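Local structure of Rbsd/fucu transport protein family protein (Streptococcus pneumoniae, 4A34) at residues 33-38 with 119-124; 71-76 with 101-106. The protein binds L-fucose and, as a fucose mutarotase of the RbsD/FucU family, probably interconverts the alpha and beta anomers of the sugar. One frame throughout, in Å; residues are numbered along the deposited sequence.

Both contacts reach one mixed sheet, in which strand 120-124 lies next to the outermost strand 42-45 and strand 71-74 lies next to the other outermost strand, 103-106. Their centres are about 17 Å apart. Along the chain, 71-76 and 101-106 both fall between 33-38 and 119-124, so interaction 2 is nested inside the loop that interaction 1 closes. Helix 108-116 bridges them: Y33, P34, C38 and I121 of interaction 1 and Q72 and M74 of interaction 2 all touch it. The two also meet directly, Y33 CE1 lying 3.8 Å from M74 CE, beside the bound fucose. The pocket thus draws on 33-38, with M74, on the strand next to the opposite border, close by.

Interaction 1: 33-38 with 119-124; sequences YPSASC and YAIVAT. With FUL (beta-L-fucopyranose), chain B.
S35 and A123 mark the nearest approach of the two backbones, with their CA atoms 5.8 Å apart, where the start of the short helix 35-38 passes strand 120-124 of the mixed sheet. P34 centres an inverse gamma turn and occupies the N-cap position, and its carbonyl accepts the amide of C38. Y33 and P34 line the fucose pocket of this RbsD/FucU-family protein, and the inner side of their segment is held to the strand by small apolar contacts. I121 supplies the main bump. I121 CG2, anti to the backbone N, reaches S35 CB at 3.8 Å, while the extended CG1 arm (chi2 -177°) carries I121 CD1 to 3.8 Å from C38 CB. I121 CD1 also comes to Y33 CE2 at 4.2 Å, the two side chains crossing at about a right angle. Y33 OH is hydrogen-bonded to S115 on helix 108-116, which secures the far end of the ring. P34 CD lies over one ring face, toward the rim, whereas fucose O2 comes up at the edge, near the ring plane, 3.4 Å from Y33 CD1. S35 OG makes a weak hydrogen bond back to Y33 O; S35 OG also sits 3.6 Å from A123 CB.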
ATOM      1  N   TYR I  33      15.206  -6.926 -24.398  1.00 30.94           N
ATOM      2  CA  TYR I  33      15.750  -5.904 -23.507  1.00 30.82           C
ATOM      3  C   TYR I  33      15.443  -6.189 -22.019  1.00 30.91           C
ATOM      4  O   TYR I  33      14.433  -6.824 -21.712  1.00 31.05           O
ATOM      5  CB  TYR I  33      15.250  -4.515 -23.936  1.00 30.73           C
ATOM      6  CG  TYR I  33      15.988  -3.398 -23.253  1.00 30.73           C
ATOM      7  CD1 TYR I  33      17.245  -2.986 -23.706  1.00 29.31           C
ATOM      8  CD2 TYR I  33      15.453  -2.781 -22.120  1.00 30.04           C
ATOM      9  CE1 TYR I  33      17.937  -1.988 -23.054  1.00 30.15           C
ATOM     10  CE2 TYR I  33      16.143  -1.782 -21.458  1.00 30.21           C
ATOM     11  CZ  TYR I  33      17.378  -1.387 -21.928  1.00 30.33           C
ATOM     12  OH  TYR I  33      18.049  -0.391 -21.267  1.00 30.99           O
ATOM     13  N   PRO I  34      16.329  -5.755 -21.092  1.00 30.76           N
ATOM     14  CA  PRO I  34      16.016  -5.879 -19.658  1.00 30.65           C
ATOM     15  C   PRO I  34      15.069  -4.790 -19.134  1.00 30.61           C
ATOM     16  O   PRO I  34      15.396  -4.082 -18.178  1.00 30.63           O
ATOM     17  CB  PRO I  34      17.392  -5.770 -18.991  1.00 30.47           C
ATOM     18  CG  PRO I  34      18.217  -5.010 -19.965  1.00 30.26           C
ATOM     19  CD  PRO I  34      17.750  -5.426 -21.310  1.00 30.63           C
ATOM     20  N   SER I  35      13.895  -4.675 -19.750  1.00 30.65           N
ATOM     21  CA  SER I  35      12.976  -3.564 -19.478  1.00 30.40           C
ATOM     22  C   SER I  35      12.594  -3.515 -18.015  1.00 30.33           C
ATOM     23  O   SER I  35      12.710  -2.474 -17.377  1.00 30.21           O
ATOM     24  CB  SER I  35      11.712  -3.683 -20.330  1.00 30.20           C
ATOM     25  OG  SER I  35      12.000  -4.317 -21.560  1.00 30.82           O
ATOM     26  N   ALA I  36      12.151  -4.656 -17.489  1.00 30.41           N
ATOM     27  CA  ALA I  36      11.599  -4.720 -16.139  1.00 30.37           C
ATOM     28  C   ALA I  36      12.633  -4.376 -15.065  1.00 30.42           C
ATOM     29  O   ALA I  36      12.318  -3.687 -14.095  1.00 30.33           O
ATOM     30  CB  ALA I  36      10.973  -6.076 -15.882  1.00 30.19           C
ATOM     31  N   SER I  37      13.871  -4.827 -15.251  1.00 30.52           N
ATOM     32  CA  SER I  37      14.913  -4.540 -14.269  1.00 30.76           C
ATOM     33  C   SER I  37      15.498  -3.111 -14.336  1.00 30.92           C
ATOM     34  O   SER I  37      15.958  -2.591 -13.327  1.00 30.69           O
ATOM     35  CB  SER I  37      16.007  -5.610 -14.296  1.00 30.42           C
ATOM     36  OG  SER I  37      16.811  -5.505 -15.449  1.00 30.37           O
ATOM     37  N   CYS I  38      15.460  -2.476 -15.507  1.00 31.30           N
ATOM     38  CA  CYS I  38      15.972  -1.099 -15.657  1.00 31.74           C
ATOM     39  C   CYS I  38      14.951   0.029 -15.369  1.00 31.41           C
ATOM     40  O   CYS I  38      15.335   1.174 -15.088  1.00 31.20           O
ATOM     41  CB  CYS I  38      16.560  -0.900 -17.061  1.00 32.00           C
ATOM     42  SG  CYS I  38      18.026  -1.912 -17.426  1.00 34.08           S
ATOM     43  N   TYR I 119      12.155   8.382 -17.879  1.00 30.46           N
ATOM     44  CA  TYR I 119      10.894   8.449 -17.162  1.00 30.06           C
ATOM     45  C   TYR I 119      10.164   7.121 -17.233  1.00 29.86           C
ATOM     46  O   TYR I 119       9.572   6.690 -16.254  1.00 30.07           O
ATOM     47  CB  TYR I 119      10.007   9.576 -17.687  1.00 29.82           C
ATOM     48  CG  TYR I 119       8.755   9.785 -16.875  1.00 29.81           C
ATOM     49  CD1 TYR I 119       8.817  10.252 -15.562  1.00 30.57           C
ATOM     50  CD2 TYR I 119       7.504   9.509 -17.407  1.00 30.63           C
ATOM     51  CE1 TYR I 119       7.658  10.454 -14.810  1.00 28.99           C
ATOM     52  CE2 TYR I 119       6.345   9.712 -16.667  1.00 29.87           C
ATOM     53  CZ  TYR I 119       6.431  10.180 -15.369  1.00 28.96           C
ATOM     54  OH  TYR I 119       5.275  10.371 -14.637  1.00 28.87           O
ATOM     55  N   ALA I 120      10.218   6.471 -18.388  1.00 29.48           N
ATOM     56  CA  ALA I 120       9.572   5.182 -18.549  1.00 29.12           C
ATOM     57  C   ALA I 120      10.212   4.335 -19.637  1.00 29.19           C
ATOM     58  O   ALA I 120      10.759   4.847 -20.635  1.00 28.80           O
ATOM     59  CB  ALA I 120       8.091   5.357 -18.829  1.00 29.11           C
ATOM     60  N   ILE I 121      10.137   3.027 -19.426  1.00 28.95           N
ATOM     61  CA  ILE I 121      10.474   2.077 -20.460  1.00 28.83           C
ATOM     62  C   ILE I 121       9.199   1.338 -20.828  1.00 29.15           C
ATOM     63  O   ILE I 121       8.456   0.877 -19.948  1.00 29.25           O
ATOM     64  CB  ILE I 121      11.557   1.081 -19.991  1.00 28.79           C
ATOM     65  CG1 ILE I 121      12.822   1.834 -19.534  1.00 27.94           C
ATOM     66  CG2 ILE I 121      11.834   0.043 -21.090  1.00 28.05           C
ATOM     67  CD1 ILE I 121      13.982   0.951 -19.114  1.00 25.35           C
ATOM     68  N   VAL I 122       8.934   1.257 -22.127  1.00 29.09           N
ATOM     69  CA  VAL I 122       7.891   0.372 -22.640  1.00 29.26           C
ATOM     70  C   VAL I 122       8.503  -0.888 -23.261  1.00 29.19           C
ATOM     71  O   VAL I 122       9.303  -0.810 -24.186  1.00 29.16           O
ATOM     72  CB  VAL I 122       6.909   1.098 -23.620  1.00 29.33           C
ATOM     73  CG1 VAL I 122       7.619   2.113 -24.458  1.00 29.38           C
ATOM     74  CG2 VAL I 122       6.162   0.109 -24.491  1.00 28.83           C
ATOM     75  N   ALA I 123       8.143  -2.039 -22.707  1.00 29.43           N
ATOM     76  CA  ALA I 123       8.532  -3.327 -23.260  1.00 29.82           C
ATOM     77  C   ALA I 123       7.628  -3.668 -24.448  1.00 30.33           C
ATOM     78  O   ALA I 123       6.411  -3.756 -24.311  1.00 30.59           O
ATOM     79  CB  ALA I 123       8.450  -4.407 -22.194  1.00 29.29           C
ATOM     80  N   THR I 124       8.226  -3.849 -25.615  1.00 30.85           N
ATOM     81  CA  THR I 124       7.456  -4.154 -26.809  1.00 31.22           C
ATOM     82  C   THR I 124       7.647  -5.617 -27.204  1.00 31.49           C
ATOM     83  O   THR I 124       8.349  -6.362 -26.520  1.00 31.42           O
ATOM     84  CB  THR I 124       7.866  -3.243 -27.968  1.00 31.30           C
ATOM     85  OG1 THR I 124       9.175  -3.619 -28.406  1.00 31.73           O
ATOM     86  CG2 THR I 124       7.852  -1.764 -27.543  1.00 30.55           C
TER
HETATM   87  C1  FUL B1144      20.173  -6.436 -25.515  1.00 44.27           C
HETATM   88  C2  FUL B1144      18.893  -6.390 -26.361  1.00 43.71           C
HETATM   89  O2  FUL B1144      18.074  -5.292 -26.030  1.00 43.62           O
HETATM   90  C3  FUL B1144      19.315  -6.263 -27.822  1.00 43.39           C
HETATM   91  O3  FUL B1144      18.202  -6.286 -28.675  1.00 44.43           O
HETATM   92  C4  FUL B1144      20.255  -7.396 -28.195  1.00 43.43           C
HETATM   93  O4  FUL B1144      19.566  -8.607 -28.033  1.00 43.17           O
HETATM   94  C5  FUL B1144      21.449  -7.372 -27.249  1.00 43.95           C
HETATM   95  C6  FUL B1144      22.481  -8.425 -27.634  1.00 43.18           C
HETATM   96  O5  FUL B1144      20.962  -7.544 -25.923  1.00 44.32           O
HETATM   97  O1  FUL B1144      19.896  -6.535 -24.141  1.00 45.68           O

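Interaction 2: 71-76 with 101-106; sequences IQFMNV and KTITYL
F73 and I103 fit together on one face of this parallel strand pair: I103 CG2 lies over one face of the F73 ring in a CH-pi contact, 4.0 Å from the F73 ring centroid and 21° off its normal. The other branch of I103 sets CG1 against I71 CG2 and carries CD1 on to the CZ end of the F73 ring, so one isoleucine fills the hollow between I71 and F73. Beyond it, Y105 runs alongside F73, the two side chains pointing the same way; Y105 CE2 presses to 3.5 Å from F73 CD2, with the ring planes 77° apart. W86 of helix 85-93 meets both rings, and I93 of that helix covers I71, F73 and I103.

Q72, T104, M74 and L106 lie on the other face. Q72 CG touches both T104 OG1 (3.5 Å) and L106 CG (4.1 Å), and the bend at chi2 (85°) turns the amide away from a straight course. S69 OG binds both Q72 NE2 and T104 OG1, tying these polar ends together.

Four backbone hydrogen bonds set the register. T104 N to I71 O and F73 N to T104 O are followed by L106 N to F73 O and N75 N to L106 O. With helix 85-93 between strands 71-74 and 103-106 in sequence, this is a beta-alpha-beta crossover, the helix packed over the face bearing I71, F73, I103 and Y105.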
ATOM      1  N   ILE I  71      17.507  11.455 -29.906  1.00 37.79           N
ATOM      2  CA  ILE I  71      17.264  10.033 -30.200  1.00 36.96           C
ATOM      3  C   ILE I  71      18.560   9.222 -30.062  1.00 36.82           C
ATOM      4  O   ILE I  71      19.620   9.646 -30.528  1.00 36.82           O
ATOM      5  CB  ILE I  71      16.648   9.852 -31.617  1.00 36.93           C
ATOM      6  CG1 ILE I  71      15.261  10.495 -31.692  1.00 36.21           C
ATOM      7  CG2 ILE I  71      16.555   8.389 -32.008  1.00 36.27           C
ATOM      8  CD1 ILE I  71      14.870  10.934 -33.072  1.00 35.38           C
ATOM      9  N   GLN I  72      18.476   8.070 -29.403  1.00 36.58           N
ATOM     10  CA  GLN I  72      19.633   7.191 -29.253  1.00 36.50           C
ATOM     11  C   GLN I  72      19.293   5.764 -29.635  1.00 36.62           C
ATOM     12  O   GLN I  72      18.234   5.253 -29.272  1.00 36.85           O
ATOM     13  CB  GLN I  72      20.175   7.199 -27.820  1.00 36.37           C
ATOM     14  CG  GLN I  72      20.847   8.482 -27.377  1.00 36.06           C
ATOM     15  CD  GLN I  72      19.855   9.488 -26.851  1.00 36.45           C
ATOM     16  OE1 GLN I  72      19.136   9.230 -25.877  1.00 36.27           O
ATOM     17  NE2 GLN I  72      19.794  10.643 -27.502  1.00 36.43           N
ATOM     18  N   PHE I  73      20.191   5.119 -30.369  1.00 36.88           N
ATOM     19  CA  PHE I  73      20.065   3.691 -30.614  1.00 37.37           C
ATOM     20  C   PHE I  73      21.128   2.969 -29.799  1.00 37.79           C
ATOM     21  O   PHE I  73      21.979   3.611 -29.189  1.00 37.90           O
ATOM     22  CB  PHE I  73      20.176   3.347 -32.104  1.00 37.35           C
ATOM     23  CG  PHE I  73      19.130   3.999 -32.977  1.00 36.92           C
ATOM     24  CD1 PHE I  73      17.922   4.448 -32.455  1.00 37.34           C
ATOM     25  CD2 PHE I  73      19.349   4.129 -34.342  1.00 36.95           C
ATOM     26  CE1 PHE I  73      16.961   5.043 -33.278  1.00 36.99           C
ATOM     27  CE2 PHE I  73      18.393   4.720 -35.169  1.00 36.94           C
ATOM     28  CZ  PHE I  73      17.201   5.183 -34.634  1.00 36.35           C
ATOM     29  N   MET I  74      21.054   1.644 -29.756  1.00 38.48           N
ATOM     30  CA  MET I  74      22.052   0.852 -29.055  1.00 39.55           C
ATOM     31  C   MET I  74      22.995   0.252 -30.080  1.00 40.38           C
ATOM     32  O   MET I  74      22.576  -0.562 -30.902  1.00 40.28           O
ATOM     33  CB  MET I  74      21.393  -0.255 -28.230  1.00 39.44           C
ATOM     34  CG  MET I  74      22.384  -1.227 -27.581  1.00 39.54           C
ATOM     35  SD  MET I  74      21.606  -2.630 -26.753  1.00 40.04           S
ATOM     36  CE  MET I  74      20.997  -1.848 -25.257  1.00 39.79           C
ATOM     37  N   ASN I  75      24.265   0.646 -30.023  1.00 41.68           N
ATOM     38  CA  ASN I  75      25.256   0.165 -30.981  1.00 43.07           C
ATOM     39  C   ASN I  75      25.539  -1.333 -30.855  1.00 43.62           C
ATOM     40  O   ASN I  75      25.398  -1.913 -29.780  1.00 43.59           O
ATOM     41  CB  ASN I  75      26.558   0.965 -30.887  1.00 43.34           C
ATOM     42  CG  ASN I  75      27.216   1.167 -32.250  1.00 44.64           C
ATOM     43  OD1 ASN I  75      27.041   0.358 -33.169  1.00 45.54           O
ATOM     44  ND2 ASN I  75      27.967   2.256 -32.388  1.00 45.85           N
ATOM     45  N   VAL I  76      25.929  -1.945 -31.971  1.00 44.45           N
ATOM     46  CA  VAL I  76      26.261  -3.374 -32.013  1.00 45.33           C
ATOM     47  C   VAL I  76      27.680  -3.685 -31.507  1.00 45.85           C
ATOM     48  O   VAL I  76      28.572  -2.849 -31.577  1.00 46.02           O
ATOM     49  CB  VAL I  76      26.088  -3.956 -33.452  1.00 45.45           C
ATOM     50  CG1 VAL I  76      24.635  -3.826 -33.919  1.00 45.00           C
ATOM     51  CG2 VAL I  76      27.038  -3.279 -34.440  1.00 44.87           C
ATOM     52  N   LYS I 101      20.487  13.935 -37.953  1.00 48.75           N
ATOM     53  CA  LYS I 101      21.693  14.345 -37.232  1.00 48.60           C
ATOM     54  C   LYS I 101      21.547  14.222 -35.707  1.00 48.35           C
ATOM     55  O   LYS I 101      22.552  14.159 -34.988  1.00 48.61           O
ATOM     56  CB  LYS I 101      22.086  15.781 -37.617  1.00 48.50           C
ATOM     57  N   THR I 102      20.305  14.186 -35.224  1.00 47.63           N
ATOM     58  CA  THR I 102      20.033  14.073 -33.790  1.00 46.89           C
ATOM     59  C   THR I 102      20.212  12.652 -33.248  1.00 46.54           C
ATOM     60  O   THR I 102      20.319  12.465 -32.034  1.00 46.72           O
ATOM     61  CB  THR I 102      18.617  14.608 -33.421  1.00 46.85           C
ATOM     62  OG1 THR I 102      18.588  14.984 -32.040  1.00 46.35           O
ATOM     63  CG2 THR I 102      17.553  13.562 -33.674  1.00 46.14           C
ATOM     64  N   ILE I 103      20.231  11.657 -34.136  1.00 45.90           N
ATOM     65  CA  ILE I 103      20.450  10.266 -33.730  1.00 45.32           C
ATOM     66  C   ILE I 103      21.905  10.045 -33.331  1.00 45.20           C
ATOM     67  O   ILE I 103      22.817  10.377 -34.096  1.00 45.79           O
ATOM     68  CB  ILE I 103      20.069   9.251 -34.838  1.00 45.22           C
ATOM     69  CG1 ILE I 103      18.572   9.324 -35.147  1.00 44.90           C
ATOM     70  CG2 ILE I 103      20.462   7.817 -34.425  1.00 44.88           C
ATOM     71  CD1 ILE I 103      18.145   8.522 -36.355  1.00 44.16           C
ATOM     72  N   THR I 104      22.117   9.512 -32.129  1.00 44.51           N
ATOM     73  CA  THR I 104      23.444   9.069 -31.700  1.00 43.67           C
ATOM     74  C   THR I 104      23.351   7.619 -31.232  1.00 43.27           C
ATOM     75  O   THR I 104      22.263   7.046 -31.198  1.00 43.06           O
ATOM     76  CB  THR I 104      24.078   9.990 -30.615  1.00 43.76           C
ATOM     77  OG1 THR I 104      23.296   9.960 -29.419  1.00 43.88           O
ATOM     78  CG2 THR I 104      24.199  11.442 -31.109  1.00 43.53           C
ATOM     79  N   TYR I 105      24.491   7.018 -30.903  1.00 42.84           N
ATOM     80  CA  TYR I 105      24.550   5.583 -30.637  1.00 42.51           C
ATOM     81  C   TYR I 105      25.326   5.300 -29.360  1.00 42.38           C
ATOM     82  O   TYR I 105      26.409   5.845 -29.146  1.00 42.49           O
ATOM     83  CB  TYR I 105      25.171   4.843 -31.832  1.00 42.44           C
ATOM     84  CG  TYR I 105      24.452   5.105 -33.143  1.00 42.67           C
ATOM     85  CD1 TYR I 105      24.728   6.249 -33.897  1.00 42.76           C
ATOM     86  CD2 TYR I 105      23.486   4.219 -33.623  1.00 42.90           C
ATOM     87  CE1 TYR I 105      24.062   6.506 -35.098  1.00 43.72           C
ATOM     88  CE2 TYR I 105      22.818   4.458 -34.831  1.00 43.60           C
ATOM     89  CZ  TYR I 105      23.109   5.607 -35.564  1.00 43.93           C
ATOM     90  OH  TYR I 105      22.447   5.864 -36.755  1.00 43.39           O
ATOM     91  N   LEU I 106      24.766   4.456 -28.505  1.00 42.08           N
ATOM     92  CA  LEU I 106      25.369   4.201 -27.209  1.00 41.96           C
ATOM     93  C   LEU I 106      25.839   2.763 -27.090  1.00 42.24           C
ATOM     94  O   LEU I 106      25.213   1.848 -27.629  1.00 42.15           O
ATOM     95  CB  LEU I 106      24.383   4.523 -26.078  1.00 41.87           C
ATOM     96  CG  LEU I 106      23.655   5.872 -26.009  1.00 41.25           C
ATOM     97  CD1 LEU I 106      22.802   5.947 -24.755  1.00 41.21           C
ATOM     98  CD2 LEU I 106      24.614   7.028 -26.030  1.00 40.84           C
TER